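Local coordinates for cytoplasmic protein (Cryptococcus neoformans var. grubii serotype A, PDB 7LPO), which probably hydrolyses steryl beta-glucosides, as a sterylglucosidase of glycoside hydrolase family 5, at residues A[54-66]-A[168-182]. Sequence-based numbering, arbitrary orientation.
Sequences PSHIREGFWETAE and PYHLTATAAAYLHCE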
ATOM      1  N   PRO A  54      10.186 -16.830   3.296  1.00 19.35           N
ATOM      2  CA  PRO A  54       9.817 -16.004   2.132  1.00 19.93           C
ATOM      3  C   PRO A  54       8.885 -16.759   1.188  1.00 19.27           C
ATOM      4  O   PRO A  54       8.722 -17.984   1.263  1.00 18.56           O
ATOM      5  CB  PRO A  54      11.163 -15.703   1.469  1.00 21.16           C
ATOM      6  CG  PRO A  54      11.999 -16.942   1.797  1.00 21.36           C
ATOM      7  CD  PRO A  54      11.573 -17.320   3.222  1.00 20.02           C
ATOM      8  N   SER A  55       8.312 -15.990   0.253  1.00 15.01           N
ATOM      9  CA  SER A  55       7.224 -16.472  -0.594  1.00 14.64           C
ATOM     10  C   SER A  55       7.620 -17.694  -1.413  1.00 14.71           C
ATOM     11  O   SER A  55       6.759 -18.511  -1.755  1.00 14.75           O
ATOM     12  CB  SER A  55       6.758 -15.351  -1.542  1.00 14.62           C
ATOM     13  OG  SER A  55       7.790 -14.953  -2.442  1.00 17.49           O
ATOM     14  N   HIS A  56       8.896 -17.831  -1.761  1.00 15.24           N
ATOM     15  CA  HIS A  56       9.290 -18.882  -2.689  1.00 15.86           C
ATOM     16  C   HIS A  56       9.597 -20.219  -2.024  1.00 18.42           C
ATOM     17  O   HIS A  56       9.786 -21.208  -2.736  1.00 18.54           O
ATOM     18  CB  HIS A  56      10.517 -18.456  -3.511  1.00 16.99           C
ATOM     19  CG  HIS A  56      11.725 -18.119  -2.692  1.00 17.81           C
ATOM     20  ND1 HIS A  56      11.865 -16.916  -2.034  1.00 18.50           N
ATOM     21  CD2 HIS A  56      12.866 -18.812  -2.457  1.00 16.79           C
ATOM     22  CE1 HIS A  56      13.040 -16.881  -1.429  1.00 18.22           C
ATOM     23  NE2 HIS A  56      13.661 -18.025  -1.659  1.00 17.74           N
ATOM     24  N   ILE A  57       9.638 -20.284  -0.694  1.00 19.20           N
ATOM     25  CA  ILE A  57      10.069 -21.501  -0.005  1.00 21.24           C
ATOM     26  C   ILE A  57       8.846 -22.239   0.538  1.00 20.73           C
ATOM     27  O   ILE A  57       8.116 -21.726   1.382  1.00 21.05           O
ATOM     28  CB  ILE A  57      11.073 -21.189   1.114  1.00 21.81           C
ATOM     29  CG1 ILE A  57      12.460 -21.066   0.480  1.00 27.53           C
ATOM     30  CG2 ILE A  57      11.055 -22.291   2.134  1.00 20.73           C
ATOM     31  CD1 ILE A  57      13.491 -20.451   1.371  1.00 31.27           C
ATOM     32  N   ARG A  58       8.658 -23.465   0.059  1.00 20.66           N
ATOM     33  CA  ARG A  58       7.504 -24.245   0.488  1.00 22.27           C
ATOM     34  C   ARG A  58       7.753 -24.963   1.810  1.00 23.13           C
ATOM     35  O   ARG A  58       6.813 -25.170   2.588  1.00 21.47           O
ATOM     36  CB  ARG A  58       7.133 -25.267  -0.583  1.00 25.46           C
ATOM     37  CG  ARG A  58       5.914 -26.063  -0.184  1.00 28.79           C
ATOM     38  CD  ARG A  58       5.180 -26.743  -1.342  1.00 32.12           C
ATOM     39  NE  ARG A  58       3.876 -27.182  -0.844  1.00 34.24           N
ATOM     40  CZ  ARG A  58       3.590 -28.423  -0.462  1.00 37.44           C
ATOM     41  NH1 ARG A  58       4.506 -29.379  -0.555  1.00 40.06           N
ATOM     42  NH2 ARG A  58       2.380 -28.710   0.003  1.00 37.05           N
ATOM     43  N   GLU A  59       8.995 -25.353   2.084  1.00 28.92           N
ATOM     44  CA  GLU A  59       9.280 -26.084   3.311  1.00 30.83           C
ATOM     45  C   GLU A  59       8.947 -25.235   4.535  1.00 29.12           C
ATOM     46  O   GLU A  59       9.382 -24.083   4.648  1.00 28.69           O
ATOM     47  CB  GLU A  59      10.745 -26.505   3.345  1.00 37.60           C
ATOM     48  CG  GLU A  59      11.114 -27.318   4.565  1.00 45.62           C
ATOM     49  CD  GLU A  59      12.518 -27.877   4.483  1.00 54.86           C
ATOM     50  OE1 GLU A  59      12.799 -28.648   3.538  1.00 60.71           O
ATOM     51  OE2 GLU A  59      13.341 -27.542   5.362  1.00 56.22           O
ATOM     52  N   GLY A  60       8.165 -25.814   5.455  1.00 24.90           N
ATOM     53  CA  GLY A  60       7.762 -25.137   6.671  1.00 22.04           C
ATOM     54  C   GLY A  60       6.610 -24.162   6.518  1.00 22.67           C
ATOM     55  O   GLY A  60       6.081 -23.695   7.536  1.00 23.11           O
ATOM     56  N   PHE A  61       6.193 -23.867   5.281  1.00 22.96           N
ATOM     57  CA  PHE A  61       5.170 -22.855   5.023  1.00 21.34           C
ATOM     58  C   PHE A  61       3.854 -23.211   5.700  1.00 20.38           C
ATOM     59  O   PHE A  61       3.302 -22.420   6.474  1.00 22.45           O
ATOM     60  CB  PHE A  61       5.002 -22.712   3.503  1.00 21.78           C
ATOM     61  CG  PHE A  61       3.917 -21.755   3.077  1.00 19.85           C
ATOM     62  CD1 PHE A  61       4.094 -20.391   3.182  1.00 20.28           C
ATOM     63  CD2 PHE A  61       2.734 -22.231   2.538  1.00 16.97           C
ATOM     64  CE1 PHE A  61       3.097 -19.514   2.770  1.00 20.96           C
ATOM     65  CE2 PHE A  61       1.744 -21.369   2.127  1.00 17.85           C
ATOM     66  CZ  PHE A  61       1.922 -20.008   2.236  1.00 18.97           C
ATOM     67  N   TRP A  62       3.340 -24.405   5.427  1.00 16.78           N
ATOM     68  CA  TRP A  62       2.075 -24.823   6.014  1.00 16.56           C
ATOM     69  C   TRP A  62       2.238 -25.268   7.467  1.00 18.75           C
ATOM     70  O   TRP A  62       1.402 -24.939   8.319  1.00 17.87           O
ATOM     71  CB  TRP A  62       1.482 -25.967   5.191  1.00 16.46           C
ATOM     72  CG  TRP A  62       1.104 -25.611   3.793  1.00 18.86           C
ATOM     73  CD1 TRP A  62       1.689 -26.065   2.643  1.00 20.31           C
ATOM     74  CD2 TRP A  62       0.056 -24.733   3.387  1.00 20.09           C
ATOM     75  NE1 TRP A  62       1.055 -25.547   1.549  1.00 20.71           N
ATOM     76  CE2 TRP A  62       0.055 -24.712   1.975  1.00 21.94           C
ATOM     77  CE3 TRP A  62      -0.892 -23.973   4.074  1.00 21.42           C
ATOM     78  CZ2 TRP A  62      -0.844 -23.937   1.235  1.00 21.46           C
ATOM     79  CZ3 TRP A  62      -1.788 -23.196   3.333  1.00 22.80           C
ATOM     80  CH2 TRP A  62      -1.756 -23.190   1.930  1.00 22.11           C
ATOM     81  N   GLU A  63       3.309 -26.009   7.770  1.00 20.80           N
ATOM     82  CA  GLU A  63       3.428 -26.651   9.077  1.00 22.75           C
ATOM     83  C   GLU A  63       3.478 -25.636  10.212  1.00 23.22           C
ATOM     84  O   GLU A  63       2.839 -25.828  11.255  1.00 23.59           O
ATOM     85  CB  GLU A  63       4.675 -27.531   9.116  1.00 24.52           C
ATOM     86  CG  GLU A  63       4.612 -28.751   8.221  1.00 29.06           C
ATOM     87  CD  GLU A  63       5.072 -28.461   6.798  1.00 34.05           C
ATOM     88  OE1 GLU A  63       5.293 -27.274   6.457  1.00 35.74           O
ATOM     89  OE2 GLU A  63       5.207 -29.423   6.009  1.00 36.31           O
ATOM     90  N   THR A  64       4.254 -24.565  10.048  1.00 24.43           N
ATOM     91  CA  THR A  64       4.355 -23.592  11.128  1.00 23.53           C
ATOM     92  C   THR A  64       3.019 -22.901  11.361  1.00 20.42           C
ATOM     93  O   THR A  64       2.640 -22.647  12.509  1.00 17.86           O
ATOM     94  CB  THR A  64       5.445 -22.561  10.832  1.00 27.35           C
ATOM     95  OG1 THR A  64       5.210 -21.960   9.557  1.00 31.03           O
ATOM     96  CG2 THR A  64       6.823 -23.217  10.829  1.00 27.66           C
ATOM     97  N   ALA A  65       2.287 -22.590  10.288  1.00 18.73           N
ATOM     98  CA  ALA A  65       1.005 -21.910  10.458  1.00 19.06           C
ATOM     99  C   ALA A  65      -0.043 -22.858  11.037  1.00 18.94           C
ATOM    100  O   ALA A  65      -0.871 -22.453  11.867  1.00 17.65           O
ATOM    101  CB  ALA A  65       0.538 -21.323   9.123  1.00 19.07           C
ATOM    102  N   GLU A  66      -0.029 -24.128  10.614  1.00 18.98           N
ATOM    103  CA  GLU A  66      -0.968 -25.091  11.186  1.00 20.04           C
ATOM    104  C   GLU A  66      -0.732 -25.269  12.677  1.00 21.01           C
ATOM    105  O   GLU A  66      -1.680 -25.521  13.430  1.00 21.76           O
ATOM    106  CB  GLU A  66      -0.861 -26.445  10.483  1.00 20.97           C
ATOM    107  CG  GLU A  66      -1.336 -26.440   9.044  1.00 24.10           C
ATOM    108  CD  GLU A  66      -2.849 -26.483   8.911  1.00 27.76           C
ATOM    109  OE1 GLU A  66      -3.553 -26.283   9.919  1.00 29.15           O
ATOM    110  OE2 GLU A  66      -3.337 -26.721   7.789  1.00 28.82           O
ATOM    111  N   PRO A 168      -6.984 -25.503   2.686  1.00 18.84           N
ATOM    112  CA  PRO A 168      -5.837 -24.797   2.076  1.00 16.97           C
ATOM    113  C   PRO A 168      -5.014 -25.656   1.128  1.00 16.10           C
ATOM    114  O   PRO A 168      -4.421 -25.131   0.176  1.00 18.32           O
ATOM    115  CB  PRO A 168      -5.000 -24.359   3.289  1.00 18.96           C
ATOM    116  CG  PRO A 168      -5.944 -24.439   4.489  1.00 19.85           C
ATOM    117  CD  PRO A 168      -6.923 -25.530   4.165  1.00 19.72           C
ATOM    118  N   TYR A 169      -4.959 -26.965   1.352  1.00 18.69           N
ATOM    119  CA  TYR A 169      -4.137 -27.841   0.532  1.00 21.49           C
ATOM    120  C   TYR A 169      -4.735 -28.131  -0.834  1.00 23.99           C
ATOM    121  O   TYR A 169      -4.052 -28.743  -1.662  1.00 24.48           O
ATOM    122  CB  TYR A 169      -3.892 -29.130   1.303  1.00 23.47           C
ATOM    123  CG  TYR A 169      -3.222 -28.806   2.610  1.00 26.36           C
ATOM    124  CD1 TYR A 169      -1.920 -28.326   2.631  1.00 30.32           C
ATOM    125  CD2 TYR A 169      -3.895 -28.923   3.810  1.00 27.23           C
ATOM    126  CE1 TYR A 169      -1.297 -27.996   3.814  1.00 33.00           C
ATOM    127  CE2 TYR A 169      -3.275 -28.606   5.005  1.00 30.13           C
ATOM    128  CZ  TYR A 169      -1.976 -28.140   4.998  1.00 32.09           C
ATOM    129  OH  TYR A 169      -1.342 -27.813   6.174  1.00 32.79           O
ATOM    130  N   HIS A 170      -5.957 -27.676  -1.107  1.00 21.92           N
ATOM    131  CA  HIS A 170      -6.585 -27.891  -2.403  1.00 22.12           C
ATOM    132  C   HIS A 170      -6.624 -26.623  -3.253  1.00 19.11           C
ATOM    133  O   HIS A 170      -7.200 -26.639  -4.348  1.00 19.63           O
ATOM    134  CB  HIS A 170      -7.992 -28.457  -2.203  1.00 21.36           C
ATOM    135  CG  HIS A 170      -7.999 -29.805  -1.550  1.00 23.00           C
ATOM    136  ND1 HIS A 170      -9.151 -30.409  -1.096  1.00 24.38           N
ATOM    137  CD2 HIS A 170      -6.989 -30.658  -1.258  1.00 22.99           C
ATOM    138  CE1 HIS A 170      -8.852 -31.575  -0.555  1.00 23.12           C
ATOM    139  NE2 HIS A 170      -7.547 -31.752  -0.643  1.00 24.12           N
ATOM    140  N   LEU A 171      -6.012 -25.533  -2.778  1.00 15.74           N
ATOM    141  CA  LEU A 171      -6.041 -24.268  -3.500  1.00 16.36           C
ATOM    142  C   LEU A 171      -5.369 -24.392  -4.859  1.00 17.30           C
ATOM    143  O   LEU A 171      -5.891 -23.902  -5.865  1.00 20.70           O
ATOM    144  CB  LEU A 171      -5.348 -23.186  -2.668  1.00 18.09           C
ATOM    145  CG  LEU A 171      -6.056 -22.771  -1.376  1.00 20.97           C
ATOM    146  CD1 LEU A 171      -5.129 -22.023  -0.422  1.00 21.51           C
ATOM    147  CD2 LEU A 171      -7.271 -21.908  -1.753  1.00 21.74           C
ATOM    148  N   THR A 172      -4.219 -25.060  -4.908  1.00 18.65           N
ATOM    149  CA  THR A 172      -3.453 -25.156  -6.146  1.00 19.74           C
ATOM    150  C   THR A 172      -4.126 -26.086  -7.148  1.00 17.45           C
ATOM    151  O   THR A 172      -4.227 -25.759  -8.336  1.00 15.92           O
ATOM    152  CB  THR A 172      -2.036 -25.638  -5.831  1.00 25.10           C
ATOM    153  OG1 THR A 172      -1.370 -24.662  -5.018  1.00 25.76           O
ATOM    154  CG2 THR A 172      -1.244 -25.879  -7.110  1.00 27.53           C
ATOM    155  N   ALA A 173      -4.576 -27.260  -6.694  1.00 19.62           N
ATOM    156  CA  ALA A 173      -5.185 -28.224  -7.610  1.00 19.00           C
ATOM    157  C   ALA A 173      -6.391 -27.623  -8.321  1.00 21.93           C
ATOM    158  O   ALA A 173      -6.588 -27.849  -9.522  1.00 23.93           O
ATOM    159  CB  ALA A 173      -5.586 -29.486  -6.846  1.00 20.14           C
ATOM    160  N   THR A 174      -7.204 -26.848  -7.603  1.00 19.09           N
ATOM    161  CA  THR A 174      -8.407 -26.247  -8.165  1.00 16.79           C
ATOM    162  C   THR A 174      -8.152 -24.893  -8.825  1.00 16.83           C
ATOM    163  O   THR A 174      -9.082 -24.302  -9.377  1.00 15.37           O
ATOM    164  CB  THR A 174      -9.473 -26.068  -7.075  1.00 16.40           C
ATOM    165  OG1 THR A 174      -8.995 -25.143  -6.089  1.00 17.19           O
ATOM    166  CG2 THR A 174      -9.834 -27.404  -6.411  1.00 15.88           C
ATOM    167  N   ALA A 175      -6.929 -24.382  -8.782  1.00 16.37           N
ATOM    168  CA  ALA A 175      -6.641 -23.045  -9.282  1.00 16.08           C
ATOM    169  C   ALA A 175      -7.435 -21.984  -8.523  1.00 15.98           C
ATOM    170  O   ALA A 175      -7.720 -20.907  -9.049  1.00 18.19           O
ATOM    171  CB  ALA A 175      -6.922 -22.954 -10.784  1.00 20.11           C
ATOM    172  N   ALA A 176      -7.810 -22.281  -7.279  1.00 15.18           N
ATOM    173  CA  ALA A 176      -8.524 -21.311  -6.462  1.00 15.12           C
ATOM    174  C   ALA A 176      -7.604 -20.196  -5.989  1.00 15.04           C
ATOM    175  O   ALA A 176      -8.083 -19.112  -5.659  1.00 14.99           O
ATOM    176  CB  ALA A 176      -9.167 -22.016  -5.267  1.00 19.36           C
ATOM    177  N   ALA A 177      -6.303 -20.448  -5.942  1.00 15.03           N
ATOM    178  CA  ALA A 177      -5.299 -19.427  -5.689  1.00 14.96           C
ATOM    179  C   ALA A 177      -3.979 -19.927  -6.256  1.00 14.99           C
ATOM    180  O   ALA A 177      -3.729 -21.137  -6.298  1.00 15.04           O
ATOM    181  CB  ALA A 177      -5.157 -19.120  -4.196  1.00 14.91           C
ATOM    182  N   TYR A 178      -3.136 -18.988  -6.690  1.00 15.87           N
ATOM    183  CA  TYR A 178      -1.785 -19.297  -7.141  1.00 15.80           C
ATOM    184  C   TYR A 178      -0.824 -18.855  -6.047  1.00 16.88           C
ATOM    185  O   TYR A 178      -0.714 -17.659  -5.756  1.00 17.54           O
ATOM    186  CB  TYR A 178      -1.452 -18.612  -8.462  1.00 18.45           C
ATOM    187  CG  TYR A 178      -2.215 -19.143  -9.641  1.00 22.22           C
ATOM    188  CD1 TYR A 178      -2.394 -20.512  -9.821  1.00 23.42           C
ATOM    189  CD2 TYR A 178      -2.766 -18.274 -10.583  1.00 23.05           C
ATOM    190  CE1 TYR A 178      -3.106 -21.005 -10.892  1.00 23.31           C
ATOM    191  CE2 TYR A 178      -3.468 -18.758 -11.672  1.00 22.51           C
ATOM    192  CZ  TYR A 178      -3.633 -20.121 -11.819  1.00 24.28           C
ATOM    193  OH  TYR A 178      -4.325 -20.614 -12.895  1.00 25.54           O
ATOM    194  N   LEU A 179      -0.139 -19.818  -5.445  1.00 15.09           N
ATOM    195  CA  LEU A 179       0.863 -19.562  -4.425  1.00 16.63           C
ATOM    196  C   LEU A 179       2.243 -19.631  -5.060  1.00 17.35           C
ATOM    197  O   LEU A 179       2.543 -20.575  -5.798  1.00 18.58           O
ATOM    198  CB  LEU A 179       0.766 -20.588  -3.297  1.00 21.31           C
ATOM    199  CG  LEU A 179      -0.318 -20.387  -2.244  1.00 25.65           C
ATOM    200  CD1 LEU A 179      -1.644 -20.023  -2.857  1.00 28.73           C
ATOM    201  CD2 LEU A 179      -0.430 -21.671  -1.414  1.00 25.65           C
ATOM    202  N   HIS A 180       3.083 -18.648  -4.751  1.00 16.48           N
ATOM    203  CA  HIS A 180       4.432 -18.634  -5.296  1.00 14.87           C
ATOM    204  C   HIS A 180       5.168 -19.941  -5.007  1.00 14.99           C
ATOM    205  O   HIS A 180       5.836 -20.501  -5.885  1.00 14.97           O
ATOM    206  CB  HIS A 180       5.194 -17.450  -4.712  1.00 14.80           C
ATOM    207  CG  HIS A 180       6.503 -17.196  -5.380  1.00 14.81           C
ATOM    208  ND1 HIS A 180       7.417 -16.282  -4.901  1.00 14.76           N
ATOM    209  CD2 HIS A 180       7.049 -17.728  -6.499  1.00 14.86           C
ATOM    210  CE1 HIS A 180       8.473 -16.265  -5.696  1.00 14.78           C
ATOM    211  NE2 HIS A 180       8.273 -17.130  -6.676  1.00 14.84           N
ATOM    212  N   CYS A 181       5.053 -20.448  -3.786  1.00 15.09           N
ATOM    213  CA  CYS A 181       5.816 -21.632  -3.408  1.00 19.68           C
ATOM    214  C   CYS A 181       5.241 -22.928  -3.971  1.00 21.35           C
ATOM    215  O   CYS A 181       5.904 -23.964  -3.866  1.00 21.18           O
ATOM    216  CB  CYS A 181       5.912 -21.726  -1.883  1.00 18.59           C
ATOM    217  SG  CYS A 181       4.383 -22.216  -1.067  1.00 18.28           S
ATOM    218  N   GLU A 182       4.047 -22.903  -4.575  1.00 22.72           N
ATOM    219  CA  GLU A 182       3.476 -24.084  -5.217  1.00 20.07           C
ATOM    220  C   GLU A 182       3.244 -23.847  -6.704  1.00 18.02           C
ATOM    221  O   GLU A 182       2.338 -24.431  -7.301  1.00 16.36           O
ATOM    222  CB  GLU A 182       2.176 -24.505  -4.529  1.00 21.90           C
ATOM    223  CG  GLU A 182       2.350 -24.825  -3.040  1.00 24.65           C
ATOM    224  CD  GLU A 182       1.129 -25.494  -2.404  1.00 26.27           C
ATOM    225  OE1 GLU A 182       0.040 -25.485  -3.015  1.00 27.16           O
ATOM    226  OE2 GLU A 182       1.262 -26.031  -1.279  1.00 26.52           O
TER
HETATM  227  O   HOH W   1       3.996 -18.997  -1.448  1.00 21.67           O
HETATM  228  O   HOH W   2       8.696 -23.811  -3.306  1.00 23.65           O
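Trp62 and Tyr169 meet edge to face: CE1 of Tyr169 sits 3.4 Å from CG of Trp62, over one face of the indole, with the ring planes at 59°. Phe61, from the same segment, covers the opposite face, and its own ring carries the sulfur of Cys181 over one face, the SG 4.2 Å from the Phe61 ring centroid. Pro168 CB and Leu179 CD2 close on the six-membered end of the indole, while the carboxylate of Glu182 lies at the NE1 edge, near the ring plane. Here the tryptophan illustrates how a buried ring can be packed on its faces and still have its one polar atom satisfied. Trp62 NE1 gives a nearly straight hydrogen bond (166°) to Glu182 OE2, 2.9 Å away. The same oxygen takes a second bond from the opposite face of the carboxylate, the salt bridge from Arg58 NE at 2.9 Å. Arg58 reaches it with CG anti to the backbone N (chi1 -178°) and the chain extended as far as NE. Thr172 OG1 holds the other oxygen, OE1, an arrangement expected to stabilise the negative charge.

Beyond the aromatic cluster, Tyr169 OH donates to Glu66 OE2, which is also bonded to Tyr162 OH. At the far end Ser55 OG and His180 ND1 share a hydrogen bond of 2.8 Å, with His56 CB over the imidazole face. One water links Ser55 O to Cys181 N, another His56 O to Cys181 O. The contact thus joins two connections of the family 5 TIM-barrel domain: helix 61-66 and its lead-in loop, between strands 35-43 and 98-104, and the loop between helices 159-163 and 206-221, which follows strand 137-143 and touches strand 322-331 through Ala175 and Tyr178.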